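PDB 4XAL: tegument protein VP22 from Human herpesvirus 1, which modulates the RNase activity of the virion host shutoff protein, supports late viral mRNA accumulation and translation, and stabilises microtubules during infection. Local coordinates for residues 44-47 and 48-52. Residues are numbered along the deposited sequence; the frame is centred on the assembly and turned at random.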
ATOM      1  N   ALA A  44       8.414  19.376   5.306  1.00 18.56           N
ATOM      2  CA  ALA A  44       8.075  18.318   6.264  1.00 19.62           C
ATOM      3  C   ALA A  44       6.661  17.780   6.035  1.00 22.05           C
ATOM      4  O   ALA A  44       6.434  16.563   6.024  1.00 18.78           O
ATOM      5  CB  ALA A  44       8.215  18.832   7.693  1.00 22.61           C
ATOM      6  N   GLY A  45       5.712  18.689   5.853  1.00 20.97           N
ATOM      7  CA  GLY A  45       4.336  18.295   5.594  1.00 21.47           C
ATOM      8  C   GLY A  45       4.221  17.519   4.297  1.00 23.47           C
ATOM      9  O   GLY A  45       3.531  16.493   4.232  1.00 23.10           O
ATOM     10  N   PHE A  46       4.897  18.012   3.262  1.00 21.24           N
ATOM     11  CA  PHE A  46       4.889  17.360   1.953  1.00 23.33           C
ATOM     12  C   PHE A  46       5.439  15.938   2.046  1.00 20.74           C
ATOM     13  O   PHE A  46       4.827  14.979   1.551  1.00 19.01           O
ATOM     14  CB  PHE A  46       5.699  18.168   0.932  1.00 22.55           C
ATOM     15  CG  PHE A  46       5.795  17.508  -0.420  1.00 18.89           C
ATOM     16  CD1 PHE A  46       4.772  17.644  -1.344  1.00 31.90           C
ATOM     17  CD2 PHE A  46       6.901  16.745  -0.760  1.00 19.42           C
ATOM     18  CE1 PHE A  46       4.851  17.029  -2.587  1.00 30.30           C
ATOM     19  CE2 PHE A  46       6.989  16.128  -1.997  1.00 21.40           C
ATOM     20  CZ  PHE A  46       5.957  16.269  -2.911  1.00 27.07           C
ATOM     21  N   ASN A  47       6.582  15.791   2.700  1.00 14.08           N
ATOM     22  CA  ASN A  47       7.213  14.480   2.776  1.00 16.04           C
ATOM     23  C   ASN A  47       6.389  13.502   3.613  1.00 18.55           C
ATOM     24  O   ASN A  47       6.379  12.294   3.338  1.00 14.04           O
ATOM     25  CB  ASN A  47       8.631  14.601   3.333  1.00 16.83           C
ATOM     26  CG  ASN A  47       9.614  15.137   2.308  1.00 18.24           C
ATOM     27  OD1 ASN A  47       9.325  15.157   1.105  1.00 15.19           O
ATOM     28  ND2 ASN A  47      10.793  15.559   2.775  1.00 17.98           N
ATOM     29  N   LYS A  48       5.709  14.024   4.635  1.00 16.26           N
ATOM     30  CA  LYS A  48       4.839  13.191   5.466  1.00 15.03           C
ATOM     31  C   LYS A  48       3.742  12.580   4.617  1.00 17.07           C
ATOM     32  O   LYS A  48       3.453  11.379   4.717  1.00 14.19           O
ATOM     33  CB  LYS A  48       4.221  14.007   6.610  1.00 17.25           C
ATOM     34  CG  LYS A  48       3.347  13.186   7.548  1.00 16.83           C
ATOM     35  CD  LYS A  48       2.756  14.026   8.674  1.00 19.11           C
ATOM     36  CE  LYS A  48       1.985  13.149   9.659  1.00 23.73           C
ATOM     37  NZ  LYS A  48       1.382  13.940  10.773  1.00 23.46           N
ATOM     38  N   ARG A  49       3.135  13.409   3.770  1.00 15.88           N
ATOM     39  CA  ARG A  49       2.034  12.941   2.933  1.00 15.29           C
ATOM     40  C   ARG A  49       2.537  11.893   1.952  1.00 13.46           C
ATOM     41  O   ARG A  49       1.859  10.893   1.721  1.00 15.60           O
ATOM     42  CB  ARG A  49       1.369  14.108   2.194  1.00 22.09           C
ATOM     43  CG  ARG A  49       0.642  15.080   3.115  1.00 26.87           C
ATOM     44  CD  ARG A  49      -0.126  16.158   2.333  1.00 33.08           C
ATOM     45  NE  ARG A  49       0.734  17.028   1.526  1.00 40.87           N
ATOM     46  CZ  ARG A  49       1.183  18.226   1.910  1.00 42.84           C
ATOM     47  NH1 ARG A  49       0.875  18.715   3.106  1.00 43.43           N
ATOM     48  NH2 ARG A  49       1.951  18.942   1.099  1.00 37.61           N
ATOM     49  N   VAL A  50       3.719  12.118   1.377  1.00 14.04           N
ATOM     50  CA  VAL A  50       4.303  11.161   0.432  1.00 15.46           C
ATOM     51  C   VAL A  50       4.608   9.801   1.080  1.00 13.80           C
ATOM     52  O   VAL A  50       4.297   8.747   0.510  1.00 12.96           O
ATOM     53  CB  VAL A  50       5.596  11.702  -0.198  1.00 15.71           C
ATOM     54  CG1 VAL A  50       6.315  10.599  -0.975  1.00 12.62           C
ATOM     55  CG2 VAL A  50       5.301  12.897  -1.107  1.00 16.89           C
ATOM     56  N   PHE A  51       5.204   9.840   2.271  1.00 11.24           N
ATOM     57  CA  PHE A  51       5.528   8.640   3.051  1.00 12.87           C
ATOM     58  C   PHE A  51       4.271   7.819   3.314  1.00 12.31           C
ATOM     59  O   PHE A  51       4.221   6.611   3.044  1.00 13.20           O
ATOM     60  CB  PHE A  51       6.185   9.047   4.383  1.00 12.59           C
ATOM     61  CG  PHE A  51       6.530   7.892   5.291  1.00 15.38           C
ATOM     62  CD1 PHE A  51       7.651   7.119   5.057  1.00 14.63           C
ATOM     63  CD2 PHE A  51       5.759   7.626   6.429  1.00 14.44           C
ATOM     64  CE1 PHE A  51       7.981   6.069   5.924  1.00 17.12           C
ATOM     65  CE2 PHE A  51       6.092   6.591   7.286  1.00 10.94           C
ATOM     66  CZ  PHE A  51       7.186   5.812   7.035  1.00 13.17           C
ATOM     67  N   CYS A  52       3.256   8.479   3.848  1.00 12.90           N
ATOM     68  CA  CYS A  52       2.024   7.783   4.217  1.00 13.80           C
ATOM     69  C   CYS A  52       1.323   7.244   2.983  1.00 15.57           C
ATOM     70  O   CYS A  52       0.770   6.136   3.003  1.00 13.47           O
ATOM     71  CB  CYS A  52       1.106   8.707   5.010  1.00 15.90           C
ATOM     72  SG  CYS A  52       1.832   9.204   6.618  1.00 19.52           S
TER
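Near the N-terminal end of the long helix 41-74 of the VP22 core domain, Phe46 packs against Val50 one turn further on and against Arg49 three residues away. The valine methyl CG2 sits over one face of the phenyl ring, 4.1 Å from the centroid of the Phe46 ring and displaced toward its rim, a CH-pi contact. Its closest ring atom is Phe46 CE2, at 3.8 Å from Val50 CG2. The Phe46 side chain leaves CA with CG beside the carbonyl carbon (chi1 177°), which directs the ring toward the next turn, where one face meets this methyl.

Arg49 NH2 comes to the edge of the same ring, near its plane, 4.0 Å from Phe46 CD1. CG lies beside the backbone N, which sends the arginine chain toward the N-terminal end of the helix, and a bend at chi3 (-63°) then turns the guanidinium in over the preceding turn: Phe46 CA and Gly45 O lie against one face of the group, with NH2 of Arg49 3.4 Å from Phe46 CA. Ring and guanidinium planes stand 82° apart, so the two groups do not stack.

These i to i+3 and i to i+4 contacts ride on regular alpha-helical bonding, in which Lys48 N, Arg49 N, Val50 N and Phe51 N bond to the carbonyl oxygens of residues 44 to 47; the shortest, Phe51 N to Asn47 O, measures 2.9 Å. The whole stretch lies within the region that interacts with gE. Asn47 is buried, and its OD1 accepts a hydrogen bond from Ser29 N in the preceding loop, whose Phe28 also touches Val50. Leu102 of helix 101-107 packs on the same valine.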